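Side-chain contact in CofB (Escherichia coli, PDB 5AX6), which is a trimeric minor pilin that probably takes part in assembling the type IVb CFA/III pilus of enterotoxigenic bacteria: residues Asn447-Gly450 with Ser451-Tyr454. Numbering follows the deposited sequence.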
ATOM      1  N   ASN A 447      38.923 -14.286  16.793  1.00 18.42           N
ATOM      2  CA  ASN A 447      38.444 -15.657  16.794  1.00 19.02           C
ATOM      3  C   ASN A 447      37.002 -15.710  17.269  1.00 19.07           C
ATOM      4  O   ASN A 447      36.506 -14.750  17.846  1.00 18.92           O
ATOM      5  CB  ASN A 447      39.325 -16.532  17.688  1.00 17.72           C
ATOM      6  CG  ASN A 447      40.782 -16.496  17.267  1.00 20.30           C
ATOM      7  OD1 ASN A 447      41.614 -15.826  17.895  1.00 19.89           O
ATOM      8  ND2 ASN A 447      41.090 -17.194  16.183  1.00 17.50           N
ATOM      9  N   GLN A 448      36.344 -16.838  17.039  1.00 20.06           N
ATOM     10  CA  GLN A 448      34.948 -16.990  17.420  1.00 25.22           C
ATOM     11  C   GLN A 448      34.638 -18.419  17.867  1.00 24.96           C
ATOM     12  O   GLN A 448      35.189 -19.383  17.327  1.00 23.22           O
ATOM     13  CB  GLN A 448      34.035 -16.611  16.244  1.00 21.48           C
ATOM     14  CG  GLN A 448      34.101 -17.607  15.099  1.00 28.70           C
ATOM     15  CD  GLN A 448      33.528 -17.079  13.791  1.00 35.65           C
ATOM     16  OE1 GLN A 448      34.236 -16.992  12.781  1.00 41.74           O
ATOM     17  NE2 GLN A 448      32.245 -16.770  13.791  1.00 25.11           N
ATOM     18  N   SER A 449      33.758 -18.536  18.855  1.00 23.97           N
ATOM     19  CA  SER A 449      33.066 -19.791  19.131  1.00 26.03           C
ATOM     20  C   SER A 449      31.686 -19.667  18.509  1.00 36.12           C
ATOM     21  O   SER A 449      31.418 -18.716  17.779  1.00 28.49           O
ATOM     22  CB  SER A 449      32.948 -20.050  20.630  1.00 27.64           C
ATOM     23  OG  SER A 449      32.191 -19.031  21.258  1.00 27.90           O
ATOM     24  N   GLY A 450      30.803 -20.607  18.808  1.00 35.00           N
ATOM     25  CA  GLY A 450      29.431 -20.490  18.359  1.00 37.48           C
ATOM     26  C   GLY A 450      28.752 -19.263  18.945  1.00 34.00           C
ATOM     27  O   GLY A 450      27.856 -18.693  18.323  1.00 39.04           O
ATOM     28  N   SER A 451      29.182 -18.838  20.131  1.00 27.22           N
ATOM     29  CA  SER A 451      28.483 -17.757  20.834  1.00 34.22           C
ATOM     30  C   SER A 451      29.315 -16.510  21.182  1.00 26.51           C
ATOM     31  O   SER A 451      28.747 -15.466  21.500  1.00 21.45           O
ATOM     32  CB  SER A 451      27.859 -18.311  22.125  1.00 35.02           C
ATOM     33  OG  SER A 451      28.865 -18.732  23.025  1.00 41.05           O
ATOM     34  N   LYS A 452      30.643 -16.598  21.126  1.00 24.50           N
ATOM     35  CA  LYS A 452      31.476 -15.458  21.508  1.00 24.10           C
ATOM     36  C   LYS A 452      32.472 -15.045  20.418  1.00 24.82           C
ATOM     37  O   LYS A 452      32.959 -15.885  19.665  1.00 23.64           O
ATOM     38  CB  LYS A 452      32.260 -15.755  22.793  1.00 29.65           C
ATOM     39  CG  LYS A 452      31.406 -16.133  24.001  1.00 32.08           C
ATOM     40  CD  LYS A 452      30.622 -14.934  24.535  1.00 29.95           C
ATOM     41  CE  LYS A 452      29.940 -15.260  25.863  1.00 35.78           C
ATOM     42  NZ  LYS A 452      29.361 -14.044  26.521  1.00 32.28           N
ATOM     43  N   TRP A 453      32.758 -13.744  20.352  1.00 20.21           N
ATOM     44  CA  TRP A 453      33.920 -13.220  19.630  1.00 20.79           C
ATOM     45  C   TRP A 453      35.057 -12.986  20.598  1.00 18.94           C
ATOM     46  O   TRP A 453      34.846 -12.409  21.657  1.00 22.96           O
ATOM     47  CB  TRP A 453      33.637 -11.874  18.944  1.00 16.26           C
ATOM     48  CG  TRP A 453      32.714 -11.876  17.760  1.00 16.85           C
ATOM     49  CD1 TRP A 453      31.455 -11.361  17.720  1.00 19.57           C
ATOM     50  CD2 TRP A 453      32.994 -12.357  16.442  1.00 21.48           C
ATOM     51  NE1 TRP A 453      30.920 -11.512  16.469  1.00 19.78           N
ATOM     52  CE2 TRP A 453      31.849 -12.115  15.657  1.00 20.37           C
ATOM     53  CE3 TRP A 453      34.108 -12.960  15.839  1.00 16.51           C
ATOM     54  CZ2 TRP A 453      31.770 -12.464  14.307  1.00 18.17           C
ATOM     55  CZ3 TRP A 453      34.028 -13.320  14.505  1.00 18.13           C
ATOM     56  CH2 TRP A 453      32.865 -13.070  13.748  1.00 17.63           C
ATOM     57  N   TYR A 454      36.269 -13.381  20.218  1.00 20.44           N
ATOM     58  CA  TYR A 454      37.444 -13.077  21.023  1.00 18.45           C
ATOM     59  C   TYR A 454      38.425 -12.230  20.248  1.00 18.10           C
ATOM     60  O   TYR A 454      38.881 -12.639  19.191  1.00 21.47           O
ATOM     61  CB  TYR A 454      38.147 -14.354  21.476  1.00 19.75           C
ATOM     62  CG  TYR A 454      37.239 -15.312  22.205  1.00 21.23           C
ATOM     63  CD1 TYR A 454      37.005 -15.175  23.569  1.00 24.43           C
ATOM     64  CD2 TYR A 454      36.617 -16.348  21.527  1.00 25.95           C
ATOM     65  CE1 TYR A 454      36.163 -16.065  24.240  1.00 23.16           C
ATOM     66  CE2 TYR A 454      35.780 -17.238  22.192  1.00 30.47           C
ATOM     67  CZ  TYR A 454      35.565 -17.087  23.544  1.00 28.42           C
ATOM     68  OH  TYR A 454      34.743 -17.976  24.198  1.00 29.70           O
TER
HETATM   69  O   HOH W   1      41.668 -13.681  19.432  1.00 22.76           O
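Ser449 closes the tight turn of a beta hairpin: Ser449 OG accepts the N-H of Ser451, with Ser451 N at 3.2 Å, an ST turn, and also that of Lys452, with Lys452 N 2.9 Å from Ser449 OG. A chi1 of 62° sets OG between backbone N and carbonyl carbon, turned back over the bend, while the serine's own N donates to Lys452 O. Without its hydroxyl, as with an alanine here, the amides of Ser451 and Lys452 would probably lose their shared acceptor, and the turn would be less firmly fixed. Behind it, Asn447 and Tyr454 form a hydrogen-bonded antiparallel pair: Tyr454 N reaches Asn447 O at 2.7 Å, nearly straight, and Asn447 N returns a bond to Tyr454 O. A water sits between Asn447 OD1 (2.6 Å) and Tyr454 O; OD1 also accepts from Gln445 NE2, and Asn447 ND2 bonds Ala427 O of a second subunit. On the other face, the amide of Gln448 lies alongside the indole of Trp453, planes 31° apart, Gln448 NE2 3.8 Å from Trp453 CH2; this flat, polar end suits an exposed site beside a buried ring. Trp453 NE1 donates to Gln386 OE1. The hairpin joins strands 438-448 and 452-463; the latter also pairs with strand 381-384, and Trp453 packs on Leu401 of strand 398-409.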